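Local coordinates for protein terminal uridylyltransferase 1 (Trypanosoma brucei, PDB 5HZD) that adds uridines from UTP to the 3'-hydroxyl of guide RNAs, ribosomal RNAs and some mRNAs, and takes part in mitochondrial RNA editing, at residues A91-E94 with C95-R99. Numbering follows the deposited sequence.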
# COMPACT_ATOMS: atom_id res chain seq x y z
N ALA A 91 -0.55 -17.76 -2.91
CA ALA A 91 -0.47 -19.18 -2.63
C ALA A 91 0.86 -19.74 -3.10
O ALA A 91 1.44 -20.61 -2.42
CB ALA A 91 -1.63 -19.93 -3.27
N GLN A 92 1.35 -19.25 -4.24
CA GLN A 92 2.67 -19.67 -4.74
C GLN A 92 3.77 -19.31 -3.76
O GLN A 92 4.62 -20.13 -3.41
CB GLN A 92 2.93 -19.06 -6.13
CG GLN A 92 1.99 -19.65 -7.16
CD GLN A 92 1.75 -18.78 -8.37
OE1 GLN A 92 2.54 -17.85 -8.66
NE2 GLN A 92 0.71 -19.08 -9.11
N LEU A 93 3.76 -18.07 -3.28
CA LEU A 93 4.76 -17.64 -2.32
C LEU A 93 4.66 -18.46 -1.04
O LEU A 93 5.69 -18.81 -0.45
CB LEU A 93 4.62 -16.14 -2.02
CG LEU A 93 5.70 -15.63 -1.06
CD1 LEU A 93 7.14 -15.78 -1.59
CD2 LEU A 93 5.42 -14.12 -0.76
N GLU A 94 3.45 -18.85 -0.64
CA GLU A 94 3.32 -19.59 0.61
C GLU A 94 3.98 -20.94 0.50
O GLU A 94 4.60 -21.41 1.46
CB GLU A 94 1.86 -19.71 1.02
CG GLU A 94 1.65 -20.31 2.41
CD GLU A 94 0.22 -20.14 2.84
OE1 GLU A 94 -0.53 -21.14 2.79
OE2 GLU A 94 -0.20 -19.01 3.24
N CYS A 95 3.93 -21.57 -0.67
CA CYS A 95 4.64 -22.84 -0.92
C CYS A 95 6.12 -22.69 -0.71
O CYS A 95 6.80 -23.59 -0.19
CB CYS A 95 4.42 -23.27 -2.36
SG CYS A 95 2.77 -23.75 -2.78
N VAL A 96 6.65 -21.56 -1.15
CA VAL A 96 8.08 -21.33 -1.04
C VAL A 96 8.44 -21.10 0.42
O VAL A 96 9.36 -21.75 0.96
CB VAL A 96 8.52 -20.11 -1.87
CG1 VAL A 96 10.02 -19.85 -1.65
CG2 VAL A 96 8.20 -20.31 -3.34
N VAL A 97 7.73 -20.19 1.10
CA VAL A 97 8.18 -19.84 2.45
C VAL A 97 7.96 -20.96 3.45
O VAL A 97 8.69 -21.02 4.44
CB VAL A 97 7.60 -18.52 2.96
CG1 VAL A 97 7.87 -17.40 1.94
CG2 VAL A 97 6.14 -18.66 3.19
N ARG A 98 7.01 -21.86 3.20
CA ARG A 98 6.86 -23.00 4.13
C ARG A 98 8.04 -23.95 4.11
O ARG A 98 8.21 -24.72 5.04
CB ARG A 98 5.56 -23.76 3.87
CG ARG A 98 4.36 -22.95 4.35
CD ARG A 98 3.05 -23.69 4.17
NE ARG A 98 3.07 -24.87 5.04
CZ ARG A 98 2.13 -25.80 5.09
NH1 ARG A 98 2.27 -26.81 5.94
NH2 ARG A 98 1.09 -25.74 4.29
N ARG A 99 8.87 -23.91 3.08
CA ARG A 99 10.09 -24.73 3.10
C ARG A 99 11.10 -24.17 4.10
O ARG A 99 11.88 -24.91 4.69
CB ARG A 99 10.71 -24.84 1.70
CG ARG A 99 12.16 -25.37 1.63
CD ARG A 99 12.31 -26.88 1.89
NE ARG A 99 11.22 -27.69 1.35
CZ ARG A 99 11.13 -28.10 0.09
NH1 ARG A 99 12.06 -27.76 -0.79
NH2 ARG A 99 10.10 -28.84 -0.29
O HOH W 1 -0.10 -23.71 2.70
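Glu94 and Arg98, one turn apart on helix 80-100 of the nucleotidyltransferase palm domain, illustrate an i to i+4 pair of opposite charges that meets through water. Their charged groups do not touch: Glu94 OE1 and Arg98 NH2 lie 5.1 Å apart, with carboxylate and guanidinium planes 66° to each other. Glu94 carries CG anti to its own N (chi1 -172°) and stays extended beyond it, while the Arg98 chain bends at chi3 (65°). The two aliphatic stems run closer, Glu94 CG approaching Arg98 CD at 4.1 Å. Each headgroup has a firmer partner beyond this turn. Glu94 OE2 forms a salt bridge with Arg90 and accepts from the backbone N of Val106 on strand 105-109, whereas Arg98 NH1 pairs with Asp102; the nearby Arg90 and the N-H of Val106 would be expected to favour an ionised Glu94.

In the backbone of the same turn, the Arg98 N to Glu94 O bond of 3.0 Å continues the alpha-helical pattern, as does Cys95 N to Ala91 O at 3.2 Å. On the buried side, Leu93 CD1 packs against Val97 CG1, and both residues also touch Val106, joining the helix to the edge strand of the palm sheet. Between the two charged residues, one water donates to Glu94 OE1 at 2.6 Å and accepts from Arg98 NH2 at 2.8 Å, lying in the guanidinium plane at its edge.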